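Local coordinates for protein phytoene synthase (Enterococcus hirae, PDB 5IYS) that binds magnesium and a thio analogue of farnesyl diphosphate, and probably acts as a squalene/phytoene synthase-type enzyme that joins two prenyl diphosphates head to head, at residues Leu71-Gln74 with Leu75-Asn79; Lys126-Glu129 with Glu130-Tyr134; Phe228-Phe231 with Pro232-Glu236. One frame throughout, in Å; residues are numbered along the deposited sequence.

Overall arrangement
All three contacts are local, each between neighbouring turns of the chain. Interactions 1 and 2 lie within regular helices, 65-80 and 125-143, and both rest on ladders of i to i+4 backbone bonds. Interaction 3 sits in the link between helices 207-227 and 236-258, where most of the bonds span i to i+3. Each contact is part buried and part exposed. Interaction 2 is nearest the centre of the chain and the magnesium ions; interaction 1 lies farthest out, with its centre about 21 Å from that of the chain. Side-chain contact is mainly apolar in interaction 3, sparse in interaction 1 and centred on Leu128 in interaction 2. No two of them touch.

Interaction 1 of 3, residues Leu71-Gln74 with Leu75-Asn79; sequences LERQ and LLDFN
Leu75 N donates a hydrogen bond to Leu71 O at 3.1 Å, the first of four that link Leu71-Gln74 to Leu75-Asn79 on helix 65-80. Leu76 N donates to Glu72 O at 3.0 Å. Asp77 N reaches Arg73 O at 3.1 Å. Phe78 N reaches Gln74 O at 2.9 Å, with an N-H...O angle of 160°. These are four consecutive i to i+4 rungs.

Side chains add carbon contacts to the same carbonyls. Leu76 CG lies 3.5 Å from Glu72 O. Its first torsion sets CG beside its own backbone N (chi1 -72°), which turns the branch back along the helix. Phe78 CB sits 3.4 Å from Gln74 O.

The charged groups do not touch. Arg73 and Asp77 are one turn apart on the outer side, with Arg73 NE 5.1 Å from Asp77 OD2. This is too far for a salt bridge, though the opposite charges may attract weakly.

Several side chains find partners in neighbouring helices. Gln74 OE1 accepts a hydrogen bond from Trp89 NE1. Phe78 meets Phe96 edge-to-face, and Leu75 packs on Phe107 and Leu110 of helix 104-116.

The pattern is that of an amphipathic alpha-helix in the all-helical squalene/phytoene synthase fold: Leu71, Leu75 and Phe78 are buried, while Arg73 is exposed.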
loop_
_atom_site.group_PDB
_atom_site.type_symbol
_atom_site.label_atom_id
_atom_site.label_comp_id
_atom_site.label_asym_id
_atom_site.label_seq_id
_atom_site.Cartn_x
_atom_site.Cartn_y
_atom_site.Cartn_z
ATOM N N LEU A 71 10.945 -3.550 -16.610
ATOM C CA LEU A 71 10.820 -3.993 -15.227
ATOM C C LEU A 71 10.254 -5.411 -15.222
ATOM O O LEU A 71 10.695 -6.257 -14.447
ATOM C CB LEU A 71 9.942 -3.018 -14.417
ATOM C CG LEU A 71 9.800 -3.278 -12.920
ATOM C CD1 LEU A 71 11.188 -3.334 -12.297
ATOM C CD2 LEU A 71 8.973 -2.210 -12.213
ATOM N N GLU A 72 9.326 -5.694 -16.129
ATOM C CA GLU A 72 8.727 -7.033 -16.193
ATOM C C GLU A 72 9.766 -8.045 -16.660
ATOM O O GLU A 72 9.766 -9.192 -16.221
ATOM C CB GLU A 72 7.535 -7.076 -17.163
ATOM C CG GLU A 72 6.321 -6.208 -16.792
ATOM C CD GLU A 72 5.368 -5.924 -17.966
ATOM O OE1 GLU A 72 5.044 -6.866 -18.728
ATOM O OE2 GLU A 72 4.905 -4.767 -18.121
ATOM N N ARG A 73 10.656 -7.622 -17.555
ATOM C CA ARG A 73 11.674 -8.529 -18.058
ATOM C C ARG A 73 12.695 -8.861 -16.980
ATOM O O ARG A 73 13.204 -9.977 -16.936
ATOM C CB ARG A 73 12.413 -7.910 -19.248
ATOM C CG ARG A 73 13.647 -8.713 -19.654
ATOM C CD ARG A 73 14.323 -8.147 -20.901
ATOM N NE ARG A 73 15.236 -7.039 -20.611
ATOM C CZ ARG A 73 15.106 -5.804 -21.101
ATOM N NH1 ARG A 73 14.076 -5.494 -21.880
ATOM N NH2 ARG A 73 16.009 -4.875 -20.817
ATOM N N GLN A 74 13.039 -7.865 -16.168
ATOM C CA GLN A 74 13.928 -8.078 -15.032
ATOM C C GLN A 74 13.338 -9.050 -14.006
ATOM O O GLN A 74 14.030 -9.932 -13.499
ATOM C CB GLN A 74 14.219 -6.740 -14.374
ATOM C CG GLN A 74 15.095 -5.892 -15.254
ATOM C CD GLN A 74 15.287 -4.516 -14.686
ATOM O OE1 GLN A 74 14.449 -4.015 -13.946
ATOM N NE2 GLN A 74 16.364 -3.854 -15.103
ATOM N N LEU A 75 12.036 -8.945 -13.799
ATOM C CA LEU A 75 11.366 -9.807 -12.827
ATOM C C LEU A 75 11.328 -11.243 -13.372
ATOM O O LEU A 75 11.526 -12.206 -12.623
ATOM C CB LEU A 75 9.934 -9.290 -12.605
ATOM C CG LEU A 75 9.052 -10.172 -11.704
ATOM C CD1 LEU A 75 9.700 -10.447 -10.374
ATOM C CD2 LEU A 75 7.667 -9.442 -11.572
ATOM N N LEU A 76 11.064 -11.400 -14.671
ATOM C CA LEU A 76 11.086 -12.732 -15.262
ATOM C C LEU A 76 12.469 -13.346 -15.098
ATOM O O LEU A 76 12.590 -14.526 -14.768
ATOM C CB LEU A 76 10.680 -12.743 -16.745
ATOM C CG LEU A 76 9.189 -12.505 -17.047
ATOM C CD1 LEU A 76 8.984 -12.039 -18.493
ATOM C CD2 LEU A 76 8.315 -13.739 -16.753
ATOM N N ASP A 77 13.503 -12.555 -15.301
ATOM C CA ASP A 77 14.866 -13.070 -15.133
ATOM C C ASP A 77 15.078 -13.501 -13.685
ATOM O O ASP A 77 15.677 -14.547 -13.406
ATOM C CB ASP A 77 15.906 -12.010 -15.536
ATOM C CG ASP A 77 16.094 -11.886 -17.062
ATOM O OD1 ASP A 77 15.690 -12.790 -17.827
ATOM O OD2 ASP A 77 16.690 -10.878 -17.505
ATOM N N PHE A 78 14.689 -12.619 -12.766
ATOM C CA PHE A 78 14.871 -12.832 -11.351
ATOM C C PHE A 78 14.170 -14.139 -10.981
ATOM O O PHE A 78 14.728 -14.966 -10.265
ATOM C CB PHE A 78 14.178 -11.694 -10.579
ATOM C CG PHE A 78 14.432 -11.731 -9.095
ATOM C CD1 PHE A 78 15.615 -11.232 -8.570
ATOM C CD2 PHE A 78 13.478 -12.250 -8.232
ATOM C CE1 PHE A 78 15.824 -11.183 -7.194
ATOM C CE2 PHE A 78 13.701 -12.275 -6.859
ATOM C CZ PHE A 78 14.872 -11.768 -6.334
ATOM N N ASN A 79 12.937 -14.280 -11.447
ATOM C CA ASN A 79 12.129 -15.473 -11.232
ATOM C C ASN A 79 12.826 -16.749 -11.700
ATOM O O ASN A 79 12.726 -17.795 -11.056
ATOM C CB ASN A 79 10.776 -15.317 -11.939
ATOM C CG ASN A 79 9.829 -16.449 -11.632
ATOM O OD1 ASN A 79 9.592 -16.775 -10.476
ATOM N ND2 ASN A 79 9.275 -17.068 -12.678
#

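Interaction 2 of 3, residues Lys126-Glu129 with Glu130-Tyr134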
loop_
_atom_site.group_PDB
_atom_site.type_symbol
_atom_site.label_atom_id
_atom_site.label_comp_id
_atom_site.label_asym_id
_atom_site.label_seq_id
_atom_site.Cartn_x
_atom_site.Cartn_y
_atom_site.Cartn_z
ATOM N N LYS A 126 -16.982 -5.321 -6.660
ATOM C CA LYS A 126 -16.191 -6.507 -6.982
ATOM C C LYS A 126 -15.005 -6.162 -7.871
ATOM O O LYS A 126 -13.891 -6.679 -7.671
ATOM C CB LYS A 126 -17.066 -7.547 -7.679
ATOM C CG LYS A 126 -16.500 -8.958 -7.675
ATOM C CD LYS A 126 -17.627 -9.968 -7.445
ATOM C CE LYS A 126 -17.283 -11.355 -7.972
ATOM N NZ LYS A 126 -18.500 -12.192 -8.209
ATOM N N ASP A 127 -15.269 -5.365 -8.905
ATOM C CA ASP A 127 -14.203 -4.933 -9.806
ATOM C C ASP A 127 -13.159 -4.154 -9.003
ATOM O O ASP A 127 -11.946 -4.311 -9.197
ATOM C CB ASP A 127 -14.729 -4.029 -10.923
ATOM C CG ASP A 127 -15.579 -4.773 -11.937
ATOM O OD1 ASP A 127 -15.136 -5.826 -12.431
ATOM O OD2 ASP A 127 -16.715 -4.327 -12.197
ATOM N N LEU A 128 -13.644 -3.262 -8.151
ATOM C CA LEU A 128 -12.730 -2.407 -7.401
ATOM C C LEU A 128 -11.921 -3.268 -6.429
ATOM O O LEU A 128 -10.731 -3.031 -6.228
ATOM C CB LEU A 128 -13.480 -1.316 -6.629
ATOM C CG LEU A 128 -12.629 -0.312 -5.822
ATOM C CD1 LEU A 128 -11.516 0.341 -6.660
ATOM C CD2 LEU A 128 -13.492 0.775 -5.185
ATOM N N GLU A 129 -12.559 -4.282 -5.850
ATOM C CA GLU A 129 -11.854 -5.183 -4.940
ATOM C C GLU A 129 -10.752 -6.017 -5.623
ATOM O O GLU A 129 -9.674 -6.246 -5.064
ATOM C CB GLU A 129 -12.880 -6.056 -4.208
ATOM C CG GLU A 129 -12.302 -7.348 -3.667
ATOM C CD GLU A 129 -13.382 -8.263 -3.119
ATOM O OE1 GLU A 129 -14.467 -8.350 -3.736
ATOM O OE2 GLU A 129 -13.152 -8.867 -2.051
ATOM N N GLU A 130 -10.993 -6.490 -6.840
ATOM C CA GLU A 130 -9.953 -7.231 -7.573
ATOM C C GLU A 130 -8.774 -6.309 -7.851
ATOM O O GLU A 130 -7.606 -6.684 -7.706
ATOM C CB GLU A 130 -10.519 -7.771 -8.900
ATOM C CG GLU A 130 -11.293 -9.068 -8.726
ATOM C CD GLU A 130 -10.373 -10.274 -8.782
ATOM O OE1 GLU A 130 -9.674 -10.463 -9.804
ATOM O OE2 GLU A 130 -10.316 -11.017 -7.780
ATOM N N TYR A 131 -9.080 -5.082 -8.237
ATOM C CA TYR A 131 -8.011 -4.144 -8.571
ATOM C C TYR A 131 -7.165 -3.836 -7.327
ATOM O O TYR A 131 -5.928 -3.806 -7.405
ATOM C CB TYR A 131 -8.602 -2.869 -9.157
ATOM C CG TYR A 131 -7.613 -1.734 -9.219
ATOM C CD1 TYR A 131 -6.653 -1.691 -10.218
ATOM C CD2 TYR A 131 -7.649 -0.705 -8.277
ATOM C CE1 TYR A 131 -5.708 -0.655 -10.244
ATOM C CE2 TYR A 131 -6.703 0.306 -8.288
ATOM C CZ TYR A 131 -5.782 0.363 -9.312
ATOM O OH TYR A 131 -4.854 1.391 -9.334
ATOM N N CYS A 132 -7.825 -3.663 -6.179
ATOM C CA CYS A 132 -7.108 -3.362 -4.930
ATOM C C CYS A 132 -6.205 -4.519 -4.576
ATOM O O CYS A 132 -5.144 -4.280 -4.022
ATOM C CB CYS A 132 -8.040 -3.093 -3.759
ATOM S SG CYS A 132 -8.999 -1.559 -3.879
ATOM N N TYR A 133 -6.559 -5.749 -4.958
ATOM C CA TYR A 133 -5.635 -6.870 -4.708
ATOM C C TYR A 133 -4.373 -6.629 -5.529
ATOM O O TYR A 133 -3.240 -6.739 -5.041
ATOM C CB TYR A 133 -6.217 -8.257 -5.050
ATOM C CG TYR A 133 -5.092 -9.270 -5.117
ATOM C CD1 TYR A 133 -4.334 -9.535 -3.977
ATOM C CD2 TYR A 133 -4.567 -9.673 -6.343
ATOM C CE1 TYR A 133 -3.137 -10.272 -4.044
ATOM C CE2 TYR A 133 -3.404 -10.461 -6.412
ATOM C CZ TYR A 133 -2.691 -10.728 -5.251
ATOM O OH TYR A 133 -1.489 -11.410 -5.266
ATOM N N TYR A 134 -4.553 -6.439 -6.828
ATOM C CA TYR A 134 -3.382 -6.411 -7.700
ATOM C C TYR A 134 -2.386 -5.324 -7.303
ATOM O O TYR A 134 -1.171 -5.548 -7.365
ATOM C CB TYR A 134 -3.767 -6.278 -9.167
ATOM C CG TYR A 134 -4.186 -7.626 -9.722
ATOM C CD1 TYR A 134 -3.237 -8.538 -10.182
ATOM C CD2 TYR A 134 -5.508 -8.035 -9.659
ATOM C CE1 TYR A 134 -3.615 -9.818 -10.626
ATOM C CE2 TYR A 134 -5.895 -9.301 -10.110
ATOM C CZ TYR A 134 -4.946 -10.176 -10.612
ATOM O OH TYR A 134 -5.338 -11.428 -11.055
#
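Leu128 makes the apolar contacts between Lys126-Glu129 and Glu130-Tyr134 on helix 125-143. Its CD1 methyl lies 4.2 Å from Cys132 SG and 4.3 Å from Tyr131 CD2. The methyl approaches the tyrosine ring obliquely. Leu128 CG is anti to the backbone N (chi1 -178°), and CD1 reaches forward to the next turn.

The backbone supplies the hydrogen bonds. Glu130 N donates to Lys126 O at 3.0 Å, and Tyr131 N to Asp127 O at 3.1 Å. Cys132 N bonds to Leu128 O at 3.0 Å. The last rung, Tyr133 N to Glu129 O, is longer at 3.2 Å and more bent, with an N-H...O angle of 144°.

The polar ends have partners beyond the two segments. Tyr131 OH is hydrogen-bonded to Asp116, Tyr133 OH to Asp108, and Asp127 OD2 to Thr124. The Tyr133 ring also makes a cation-pi contact with Lys159.

The acids Glu129 and Glu130 keep their charges apart, with OE1 of Glu129 6.4 Å from OE2 of Glu130. The chemistry thus divides: Leu128 and Cys132 pack inward, and the hydroxyl bond to Asp116 probably helps to fix Tyr131, whose side chain lies about 5 Å from a bound magnesium ion.

Interaction 3 of 3, residues Phe228-Phe231 with Pro232-Glu236; sequences FEMF and PLITE
Ile234 points back at Phe228-Phe231 and meets both Met230 and Phe231. Its CG1 lies 4.0 Å from Met230 CG, and the two side chains cross obliquely. Met230 CG sits between its own backbone N and carbonyl carbon (chi1 69°), which sets CG and SD against the isoleucine; SD is 4.1 Å from Ile234 CD1. Phe231 runs side by side with Ile234 and points the same way. Its ring atom CD1 is 4.1 Å from Ile234 CG1, which approaches the ring obliquely. Pro232 packs against the other end of Phe231, with its CD 3.5 Å from Phe231 CB.

Leu233 N donates to Met230 O at 2.9 Å. Ile234 N bonds to Phe231 O at 3.0 Å, from well above the carbonyl plane, and makes a second, weak bond to Met230 O.

Around the turn, Met230 and Ile234 pack on Ile154, and Phe231 packs on Leu242 and Ala243 of helix 236-258. Pro232 has no N-H to donate, so a helical rung from its nitrogen is ruled out, which is consistent with the 3-10 turn here. Met230, Phe231 and Ile234 form an apolar cluster, and the side chain of Met230 lies about 4 Å from a bound farnesyl thiodiphosphate.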
loop_
_atom_site.group_PDB
_atom_site.type_symbol
_atom_site.label_atom_id
_atom_site.label_comp_id
_atom_site.label_asym_id
_atom_site.label_seq_id
_atom_site.Cartn_x
_atom_site.Cartn_y
_atom_site.Cartn_z
ATOM N N PHE A 228 -6.705 -7.363 11.289
ATOM C CA PHE A 228 -6.020 -7.443 12.585
ATOM C C PHE A 228 -6.141 -8.830 13.239
ATOM O O PHE A 228 -5.364 -9.170 14.129
ATOM C CB PHE A 228 -6.530 -6.368 13.564
ATOM C CG PHE A 228 -6.305 -4.943 13.106
ATOM C CD1 PHE A 228 -5.453 -4.651 12.043
ATOM C CD2 PHE A 228 -7.009 -3.894 13.706
ATOM C CE1 PHE A 228 -5.180 -3.335 11.681
ATOM C CE2 PHE A 228 -6.764 -2.567 13.341
ATOM C CZ PHE A 228 -5.873 -2.287 12.306
ATOM N N GLU A 229 -6.992 -9.687 12.684
ATOM C CA GLU A 229 -7.042 -11.082 13.092
ATOM C C GLU A 229 -5.709 -11.823 12.913
ATOM O O GLU A 229 -5.414 -12.787 13.637
ATOM C CB GLU A 229 -8.101 -11.767 12.243
ATOM C CG GLU A 229 -8.278 -13.235 12.503
ATOM C CD GLU A 229 -9.404 -13.796 11.636
ATOM O OE1 GLU A 229 -10.526 -13.235 11.690
ATOM O OE2 GLU A 229 -9.140 -14.762 10.882
ATOM N N MET A 230 -4.860 -11.330 12.009
ATOM C CA MET A 230 -3.562 -11.982 11.810
ATOM C C MET A 230 -2.578 -11.781 12.954
ATOM O O MET A 230 -1.585 -12.493 13.028
ATOM C CB MET A 230 -2.920 -11.555 10.491
ATOM C CG MET A 230 -2.472 -10.129 10.468
ATOM S SD MET A 230 -1.879 -9.712 8.795
ATOM C CE MET A 230 -2.661 -8.116 8.655
ATOM N N PHE A 231 -2.828 -10.847 13.870
ATOM C CA PHE A 231 -1.744 -10.488 14.807
ATOM C C PHE A 231 -1.119 -11.618 15.615
ATOM O O PHE A 231 0.110 -11.665 15.805
ATOM C CB PHE A 231 -2.095 -9.268 15.676
ATOM C CG PHE A 231 -2.059 -7.957 14.913
ATOM C CD1 PHE A 231 -0.972 -7.634 14.117
ATOM C CD2 PHE A 231 -3.121 -7.063 14.977
ATOM C CE1 PHE A 231 -0.939 -6.437 13.399
ATOM C CE2 PHE A 231 -3.084 -5.846 14.294
ATOM C CZ PHE A 231 -2.030 -5.571 13.452
ATOM N N PRO A 232 -1.954 -12.555 16.117
ATOM C CA PRO A 232 -1.363 -13.601 16.937
ATOM C C PRO A 232 -0.342 -14.461 16.204
ATOM O O PRO A 232 0.479 -15.119 16.857
ATOM C CB PRO A 232 -2.576 -14.438 17.386
ATOM C CG PRO A 232 -3.727 -13.425 17.398
ATOM C CD PRO A 232 -3.416 -12.474 16.242
ATOM N N LEU A 233 -0.363 -14.446 14.869
ATOM C CA LEU A 233 0.546 -15.266 14.075
ATOM C C LEU A 233 1.672 -14.408 13.479
ATOM O O LEU A 233 2.567 -14.909 12.807
ATOM C CB LEU A 233 -0.203 -15.881 12.894
ATOM C CG LEU A 233 -1.240 -16.921 13.339
ATOM C CD1 LEU A 233 -1.978 -17.576 12.170
ATOM C CD2 LEU A 233 -0.547 -17.932 14.232
ATOM N N ILE A 234 1.553 -13.106 13.645
ATOM C CA ILE A 234 2.671 -12.230 13.305
ATOM C C ILE A 234 3.801 -12.392 14.310
ATOM O O ILE A 234 3.570 -12.428 15.526
ATOM C CB ILE A 234 2.214 -10.793 13.247
ATOM C CG1 ILE A 234 1.113 -10.648 12.192
ATOM C CG2 ILE A 234 3.411 -9.837 12.961
ATOM C CD1 ILE A 234 1.645 -10.655 10.772
ATOM N N THR A 235 5.022 -12.514 13.801
ATOM C CA THR A 235 6.171 -12.585 14.716
ATOM C C THR A 235 6.195 -11.411 15.709
ATOM O O THR A 235 5.874 -10.279 15.357
ATOM C CB THR A 235 7.484 -12.636 13.930
ATOM O OG1 THR A 235 7.429 -13.738 13.028
ATOM C CG2 THR A 235 8.665 -12.846 14.875
ATOM N N GLU A 236 6.414 -11.710 16.982
ATOM C CA GLU A 236 6.209 -10.715 18.039
ATOM C C GLU A 236 6.953 -9.403 17.760
ATOM O O GLU A 236 6.338 -8.321 17.737
ATOM C CB GLU A 236 6.652 -11.241 19.399
ATOM C CG GLU A 236 6.481 -10.187 20.485
ATOM C CD GLU A 236 6.906 -10.699 21.846
ATOM O OE1 GLU A 236 6.761 -11.923 22.070
ATOM O OE2 GLU A 236 7.457 -9.902 22.646
#